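Local coordinates for hemoglobin subunit alpha (PDB 3MKB), which probably carries oxygen in shark blood as the heme-binding alpha subunit of a four-chain hemoglobin, at residues E27-L32 / A53-H58; G60-A65 / E103-T108. All blocks are in the same frame, centred on the assembly; numbering follows the deposited sequence.

Contact 1: residues E27-L32 / A53-H58. With HEM (protoporphyrin IX containing Fe), chain E.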
loop_
_atom_site.group_PDB
_atom_site.type_symbol
_atom_site.label_atom_id
_atom_site.label_comp_id
_atom_site.label_asym_id
_atom_site.label_seq_id
_atom_site.Cartn_x
_atom_site.Cartn_y
_atom_site.Cartn_z
ATOM N N GLU A 27 12.721 12.609 14.975
ATOM C CA GLU A 27 12.339 11.307 15.528
ATOM C C GLU A 27 11.427 10.572 14.543
ATOM O O GLU A 27 11.574 9.374 14.305
ATOM C CB GLU A 27 11.651 11.484 16.898
ATOM C CG GLU A 27 11.087 10.167 17.426
ATOM C CD GLU A 27 10.626 10.242 18.867
ATOM O OE1 GLU A 27 11.025 11.183 19.609
ATOM O OE2 GLU A 27 9.827 9.369 19.250
ATOM N N ALA A 28 10.489 11.291 13.919
ATOM C CA ALA A 28 9.567 10.648 13.018
ATOM C C ALA A 28 10.355 10.148 11.806
ATOM O O ALA A 28 10.123 9.005 11.353
ATOM C CB ALA A 28 8.419 11.596 12.593
ATOM N N LEU A 29 11.289 10.962 11.295
ATOM C CA LEU A 29 12.064 10.532 10.105
ATOM C C LEU A 29 12.980 9.346 10.509
ATOM O O LEU A 29 13.178 8.420 9.710
ATOM C CB LEU A 29 12.892 11.696 9.520
ATOM C CG LEU A 29 12.160 12.799 8.719
ATOM C CD1 LEU A 29 13.073 14.069 8.707
ATOM C CD2 LEU A 29 11.749 12.309 7.269
ATOM N N ALA A 30 13.532 9.375 11.717
ATOM C CA ALA A 30 14.366 8.239 12.199
ATOM C C ALA A 30 13.538 6.918 12.250
ATOM O O ALA A 30 14.006 5.839 11.854
ATOM C CB ALA A 30 15.000 8.559 13.572
ATOM N N ARG A 31 12.301 7.022 12.727
ATOM C CA ARG A 31 11.327 5.913 12.611
ATOM C C ARG A 31 11.109 5.456 11.184
ATOM O O ARG A 31 11.221 4.262 10.942
ATOM C CB ARG A 31 9.988 6.250 13.291
ATOM C CG ARG A 31 10.105 6.574 14.789
ATOM C CD ARG A 31 8.688 6.666 15.477
ATOM N NE ARG A 31 8.940 7.072 16.845
ATOM C CZ ARG A 31 9.408 6.277 17.801
ATOM N NH1 ARG A 31 9.571 4.991 17.587
ATOM N NH2 ARG A 31 9.667 6.775 18.997
ATOM N N LEU A 32 10.823 6.356 10.252
ATOM C CA LEU A 32 10.729 6.013 8.845
ATOM C C LEU A 32 11.912 5.168 8.344
ATOM O O LEU A 32 11.731 4.131 7.773
ATOM C CB LEU A 32 10.579 7.263 7.991
ATOM C CG LEU A 32 10.314 7.095 6.498
ATOM C CD1 LEU A 32 9.079 6.334 6.189
ATOM C CD2 LEU A 32 10.345 8.426 5.758
ATOM N N ALA A 53 22.418 15.768 11.901
ATOM C CA ALA A 53 22.141 17.205 11.579
ATOM C C ALA A 53 21.118 17.390 10.460
ATOM O O ALA A 53 20.190 18.233 10.548
ATOM C CB ALA A 53 23.443 18.001 11.266
ATOM N N LYS A 54 21.290 16.627 9.399
ATOM C CA LYS A 54 20.457 16.798 8.230
ATOM C C LYS A 54 19.063 16.198 8.427
ATOM O O LYS A 54 18.081 16.637 7.817
ATOM C CB LYS A 54 21.150 16.170 7.023
ATOM C CG LYS A 54 22.168 17.062 6.288
ATOM C CD LYS A 54 23.016 16.176 5.333
ATOM C CE LYS A 54 24.096 16.982 4.617
ATOM N NZ LYS A 54 24.953 16.053 3.795
ATOM N N VAL A 55 18.988 15.162 9.273
ATOM C CA VAL A 55 17.651 14.627 9.699
ATOM C C VAL A 55 16.849 15.656 10.534
ATOM O O VAL A 55 15.600 15.832 10.326
ATOM C CB VAL A 55 17.824 13.288 10.467
ATOM C CG1 VAL A 55 16.516 12.781 11.021
ATOM C CG2 VAL A 55 18.490 12.208 9.513
ATOM N N GLN A 56 17.544 16.323 11.436
ATOM C CA GLN A 56 16.967 17.379 12.231
ATOM C C GLN A 56 16.423 18.489 11.354
ATOM O O GLN A 56 15.308 18.929 11.509
ATOM C CB GLN A 56 17.962 17.882 13.265
ATOM C CG GLN A 56 18.112 16.918 14.425
ATOM C CD GLN A 56 19.163 17.309 15.402
ATOM O OE1 GLN A 56 20.212 17.807 15.056
ATOM N NE2 GLN A 56 18.898 17.053 16.634
ATOM N N LEU A 57 17.233 18.887 10.402
ATOM C CA LEU A 57 16.843 19.952 9.419
ATOM C C LEU A 57 15.571 19.646 8.642
ATOM O O LEU A 57 14.604 20.446 8.651
ATOM C CB LEU A 57 17.986 20.231 8.445
ATOM C CG LEU A 57 17.769 21.360 7.446
ATOM C CD1 LEU A 57 17.606 22.753 8.220
ATOM C CD2 LEU A 57 18.973 21.357 6.409
ATOM N N HIS A 58 15.539 18.479 7.984
ATOM C CA HIS A 58 14.361 18.042 7.263
ATOM C C HIS A 58 13.220 17.807 8.249
ATOM O O HIS A 58 12.092 18.177 7.986
ATOM C CB HIS A 58 14.669 16.778 6.379
ATOM C CG HIS A 58 13.537 16.388 5.466
ATOM N ND1 HIS A 58 13.128 15.085 5.293
ATOM C CD2 HIS A 58 12.682 17.145 4.733
ATOM C CE1 HIS A 58 12.090 15.054 4.478
ATOM N NE2 HIS A 58 11.805 16.294 4.115
HETATM C CHA HEM E . 12.674 18.959 1.527
HETATM C CHB HEM E . 8.383 19.174 3.713
HETATM C CHC HEM E . 7.829 14.324 3.355
HETATM C CHD HEM E . 11.903 14.136 0.800
HETATM C C1A HEM E . 11.547 19.477 2.127
HETATM C C2A HEM E . 11.270 20.861 2.421
HETATM C C3A HEM E . 10.059 20.953 3.010
HETATM C C4A HEM E . 9.567 19.585 3.147
HETATM C CMA HEM E . 9.284 22.233 3.503
HETATM C CAA HEM E . 12.216 21.972 1.931
HETATM C CBA HEM E . 11.518 22.243 0.557
HETATM C CGA HEM E . 11.946 23.543 -0.052
HETATM O O1A HEM E . 13.088 23.993 0.292
HETATM O O2A HEM E . 11.176 24.129 -0.873
HETATM C C1B HEM E . 7.867 17.891 3.778
HETATM C C2B HEM E . 6.559 17.544 4.285
HETATM C C3B HEM E . 6.420 16.210 4.215
HETATM C C4B HEM E . 7.615 15.661 3.625
HETATM C CMB HEM E . 5.482 18.508 4.858
HETATM C CAB HEM E . 5.189 15.354 4.607
HETATM C CBB HEM E . 4.224 15.697 5.479
HETATM C C1C HEM E . 8.886 13.797 2.635
HETATM C C2C HEM E . 9.114 12.382 2.332
HETATM C C3C HEM E . 10.273 12.298 1.633
HETATM C C4C HEM E . 10.794 13.669 1.475
HETATM C CMC HEM E . 8.150 11.268 2.835
HETATM C CAC HEM E . 10.899 10.976 1.113
HETATM C CBC HEM E . 10.739 9.813 1.810
HETATM C C1D HEM E . 12.479 15.405 0.842
HETATM C C2D HEM E . 13.821 15.659 0.390
HETATM C C3D HEM E . 14.143 17.102 0.648
HETATM C C4D HEM E . 12.890 17.636 1.166
HETATM C CMD HEM E . 14.830 14.622 -0.180
HETATM C CAD HEM E . 15.522 17.776 0.306
HETATM C CBD HEM E . 16.495 17.962 1.512
HETATM C CGD HEM E . 17.244 16.712 2.032
HETATM O O1D HEM E . 17.862 15.916 1.241
HETATM O O2D HEM E . 17.258 16.472 3.273
HETATM N NA HEM E . 10.502 18.752 2.591
HETATM N NB HEM E . 8.506 16.695 3.367
HETATM N NC HEM E . 9.915 14.498 2.080
HETATM N ND HEM E . 11.935 16.607 1.308
HETATM FE FE HEM E . 10.191 16.652 2.360
#

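Contact 2: residues G60-A65 / E103-T108. With HEM (protoporphyrin IX containing Fe), chain E.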
loop_
_atom_site.group_PDB
_atom_site.type_symbol
_atom_site.label_atom_id
_atom_site.label_comp_id
_atom_site.label_asym_id
_atom_site.label_seq_id
_atom_site.Cartn_x
_atom_site.Cartn_y
_atom_site.Cartn_z
ATOM N N GLY A 60 12.425 19.266 11.114
ATOM C CA GLY A 60 11.752 20.536 11.509
ATOM C C GLY A 60 10.869 21.055 10.395
ATOM O O GLY A 60 9.692 21.482 10.620
ATOM N N LYS A 61 11.437 21.078 9.192
ATOM C CA LYS A 61 10.697 21.516 7.993
ATOM C C LYS A 61 9.427 20.706 7.811
ATOM O O LYS A 61 8.369 21.281 7.558
ATOM C CB LYS A 61 11.573 21.408 6.756
ATOM C CG LYS A 61 12.754 22.399 6.802
ATOM C CD LYS A 61 13.767 22.200 5.648
ATOM C CE LYS A 61 14.876 23.265 5.744
ATOM N NZ LYS A 61 15.919 22.883 4.777
ATOM N N VAL A 62 9.516 19.365 7.907
ATOM C CA VAL A 62 8.295 18.553 7.916
ATOM C C VAL A 62 7.240 19.023 8.955
ATOM O O VAL A 62 6.076 19.322 8.600
ATOM C CB VAL A 62 8.614 17.011 8.110
ATOM C CG1 VAL A 62 7.323 16.212 8.277
ATOM C CG2 VAL A 62 9.367 16.495 6.887
ATOM N N ILE A 63 7.654 19.122 10.217
ATOM C CA ILE A 63 6.729 19.368 11.291
ATOM C C ILE A 63 6.265 20.823 11.213
ATOM O O ILE A 63 5.052 21.077 11.403
ATOM C CB ILE A 63 7.303 18.998 12.692
ATOM C CG1 ILE A 63 7.557 17.491 12.792
ATOM C CG2 ILE A 63 6.364 19.488 13.808
ATOM C CD1 ILE A 63 6.340 16.575 12.681
ATOM N N ARG A 64 7.175 21.752 10.865
ATOM C CA ARG A 64 6.704 23.162 10.698
ATOM C C ARG A 64 5.589 23.233 9.691
ATOM O O ARG A 64 4.600 23.977 9.925
ATOM C CB ARG A 64 7.809 24.152 10.363
ATOM C CG ARG A 64 8.585 24.628 11.617
ATOM C CD ARG A 64 9.865 25.415 11.173
ATOM N NE ARG A 64 10.939 25.193 12.138
ATOM C CZ ARG A 64 12.058 24.516 11.880
ATOM N NH1 ARG A 64 12.966 24.367 12.856
ATOM N NH2 ARG A 64 12.290 24.033 10.647
ATOM N N ALA A 65 5.735 22.474 8.588
ATOM C CA ALA A 65 4.737 22.411 7.533
ATOM C C ALA A 65 3.423 21.740 7.966
ATOM O O ALA A 65 2.301 22.148 7.569
ATOM C CB ALA A 65 5.321 21.725 6.258
ATOM N N GLU A 103 2.434 7.588 9.545
ATOM C CA GLU A 103 2.341 6.653 10.641
ATOM C C GLU A 103 3.498 6.794 11.643
ATOM O O GLU A 103 3.308 6.667 12.864
ATOM C CB GLU A 103 2.269 5.234 10.080
ATOM C CG GLU A 103 1.949 4.177 11.187
ATOM C CD GLU A 103 0.538 4.323 11.810
ATOM O OE1 GLU A 103 0.321 3.827 12.935
ATOM O OE2 GLU A 103 -0.356 4.883 11.145
ATOM N N CYS A 104 4.687 7.078 11.123
ATOM C CA CYS A 104 5.844 7.412 11.941
ATOM C C CYS A 104 5.644 8.717 12.752
ATOM O O CYS A 104 6.089 8.772 13.853
ATOM C CB CYS A 104 7.131 7.529 11.083
ATOM S SG CYS A 104 7.591 5.929 10.489
ATOM N N ILE A 105 4.937 9.714 12.213
ATOM C CA ILE A 105 4.610 10.892 13.013
ATOM C C ILE A 105 3.639 10.518 14.120
ATOM O O ILE A 105 3.782 10.971 15.272
ATOM C CB ILE A 105 3.980 12.057 12.129
ATOM C CG1 ILE A 105 5.053 12.686 11.228
ATOM C CG2 ILE A 105 3.455 13.191 13.064
ATOM C CD1 ILE A 105 4.518 13.642 10.146
ATOM N N LEU A 106 2.658 9.679 13.796
ATOM C CA LEU A 106 1.640 9.301 14.784
ATOM C C LEU A 106 2.316 8.520 15.905
ATOM O O LEU A 106 2.029 8.744 17.076
ATOM C CB LEU A 106 0.567 8.442 14.153
ATOM C CG LEU A 106 -0.343 9.220 13.158
ATOM C CD1 LEU A 106 -1.261 8.195 12.536
ATOM C CD2 LEU A 106 -1.153 10.342 13.881
ATOM N N VAL A 107 3.159 7.550 15.539
ATOM C CA VAL A 107 3.895 6.805 16.583
ATOM C C VAL A 107 4.770 7.682 17.493
ATOM O O VAL A 107 4.839 7.485 18.703
ATOM C CB VAL A 107 4.688 5.645 15.977
ATOM C CG1 VAL A 107 5.744 5.086 17.036
ATOM C CG2 VAL A 107 3.703 4.627 15.410
ATOM N N THR A 108 5.461 8.650 16.918
ATOM C CA THR A 108 6.196 9.653 17.688
ATOM C C THR A 108 5.276 10.352 18.677
ATOM O O THR A 108 5.669 10.597 19.832
ATOM C CB THR A 108 6.873 10.713 16.749
ATOM O OG1 THR A 108 7.787 10.059 15.871
ATOM C CG2 THR A 108 7.553 11.873 17.510
HETATM C CHA HEM E . 12.674 18.959 1.527
HETATM C CHB HEM E . 8.383 19.174 3.713
HETATM C CHC HEM E . 7.829 14.324 3.355
HETATM C CHD HEM E . 11.903 14.136 0.800
HETATM C C1A HEM E . 11.547 19.477 2.127
HETATM C C2A HEM E . 11.270 20.861 2.421
HETATM C C3A HEM E . 10.059 20.953 3.010
HETATM C C4A HEM E . 9.567 19.585 3.147
HETATM C CMA HEM E . 9.284 22.233 3.503
HETATM C CAA HEM E . 12.216 21.972 1.931
HETATM C CBA HEM E . 11.518 22.243 0.557
HETATM C CGA HEM E . 11.946 23.543 -0.052
HETATM O O1A HEM E . 13.088 23.993 0.292
HETATM O O2A HEM E . 11.176 24.129 -0.873
HETATM C C1B HEM E . 7.867 17.891 3.778
HETATM C C2B HEM E . 6.559 17.544 4.285
HETATM C C3B HEM E . 6.420 16.210 4.215
HETATM C C4B HEM E . 7.615 15.661 3.625
HETATM C CMB HEM E . 5.482 18.508 4.858
HETATM C CAB HEM E . 5.189 15.354 4.607
HETATM C CBB HEM E . 4.224 15.697 5.479
HETATM C C1C HEM E . 8.886 13.797 2.635
HETATM C C2C HEM E . 9.114 12.382 2.332
HETATM C C3C HEM E . 10.273 12.298 1.633
HETATM C C4C HEM E . 10.794 13.669 1.475
HETATM C CMC HEM E . 8.150 11.268 2.835
HETATM C CAC HEM E . 10.899 10.976 1.113
HETATM C CBC HEM E . 10.739 9.813 1.810
HETATM C C1D HEM E . 12.479 15.405 0.842
HETATM C C2D HEM E . 13.821 15.659 0.390
HETATM C C3D HEM E . 14.143 17.102 0.648
HETATM C C4D HEM E . 12.890 17.636 1.166
HETATM C CMD HEM E . 14.830 14.622 -0.180
HETATM C CAD HEM E . 15.522 17.776 0.306
HETATM C CBD HEM E . 16.495 17.962 1.512
HETATM C CGD HEM E . 17.244 16.712 2.032
HETATM O O1D HEM E . 17.862 15.916 1.241
HETATM O O2D HEM E . 17.258 16.472 3.273
HETATM N NA HEM E . 10.502 18.752 2.591
HETATM N NB HEM E . 8.506 16.695 3.367
HETATM N NC HEM E . 9.915 14.498 2.080
HETATM N ND HEM E . 11.935 16.607 1.308
HETATM FE FE HEM E . 10.191 16.652 2.360
#

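Contact 1: residues E27-L32 / A53-H58
Leu-29 meets Val-55 and His-58 in a buried apolar helix-helix contact beside the distal face of the heme, where helix 21-35 passes the first turns of helix 53-70. The evidence is steric: the two segments share no hydrogen bond and bury 184 Å² between them. Closest approach of the backbones is at Leu-29 and Val-55, whose CA atoms are 6.9 Å apart. Leu-29 CB rests against Val-55 CG1 at 4.1 Å, while Leu-29 CD1 reaches further, to 3.5 Å from Val-55 O. That same methyl lies 3.6 Å from His-58 ND1, and Leu-29 CD2 is 3.7 Å from His-58 ND1, so both methyls of the leucine press obliquely on the ND1 corner from the same side of the ring. The two side chains cross at about a right angle.

A chi1 of -172°, which sets CG opposite the backbone N, carries the His-58 imidazole from the helix to the metal, and NE2 binds the heme iron, FE, at 2.4 Å. His-87 binds the same iron through its own NE2, giving a bis-histidine coordination. Replacing His-58 by an alanine is likely to leave the iron without this ligand and to open a gap beside the methyls of Leu-29.

Further round helix 21-35, Arg-31 NH2 forms a salt bridge with Glu-27 OE2 at 2.6 Å, on the anti side of the carboxylate and tilted 29° out of its plane. Tyr-45, in a loop, packs on Val-55 and His-58, while Glu-27, Ala-28 and Leu-32 pack on helix 97-112 and Ala-30 meets Pro-114 of a neighbouring beta subunit.

Contact 2: residues G60-A65 / E103-T108
The distal wall of the heme pocket is backed here by helix 97-112, as Val-62 and Ile-63 of helix 53-70 meet Ile-105 through their methyl groups. The contact is buried but slender: its two segments bury 89 Å² between them, and the nearest CA atoms, those of Ile-63 and Ile-105, are 8.9 Å apart. Side-chain ends span that distance. Ile-105 is extended at its second torsion (chi2 169°), which carries CD1 outward from its helix. That one methyl serves two partners, touching Val-62 CG1 at 4.2 Å and Ile-63 CD1 at 4.3 Å. Both are van der Waals contacts, and no hydrogen bond joins the segments.

Val-62 works on protein and cofactor together. CG1 stands anti to the backbone N (chi1 173°) and is shared between Ile-105 and the porphyrin edge at C3B, whereas CG2 lies deeper over the porphyrin, 3.6 Å from the heme pyrrole nitrogen NB. One turn away on the heme side, Ala-65 CB lies 3.5 Å from the heme methyl CMB, and Lys-61 passes the edge of the neighbouring pyrrole, its CB near C3A and its CD 4.0 Å from heme CAA, the first carbon of a propionate arm.

Within the partner helix, Thr-108 OG1 donates to Cys-104 O at 2.9 Å, and Thr-108 N reaches the same Cys-104 O at 3.1 Å. Cys-104 O thus accepts two donors, one from each face of the carbonyl plane, and the bond from OG1 gives the buried hydroxyl a partner within its own helix turn.

Ile-105 also packs on Leu-128 of helix 118-135, continuing the apolar interior beyond this pair. A heme-facing valine supported from behind by a second helix is characteristic of the distal pocket in the all-helical globin fold.

Contacts 1 and 2 lie 9 Å apart, centre to centre, and share helix 53-70, which supplies His-58 to the first and, one turn later, Val-62 to the second. Both residues face the heme from the distal side: one coordinates its iron, the other covers a pyrrole. The partner segments, 27-32 and 103-108, also pack directly against each other. Leu-32 N lies 3.3 Å from Cys-104 SG, Ala-28 CA is 3.4 Å from Thr-108 OG1, and Arg-31 NE comes within 3.3 Å of Thr-108 OG1. The two contacts therefore close a three-helix cluster, 21-35, 53-70 and 97-112, behind one heme pocket.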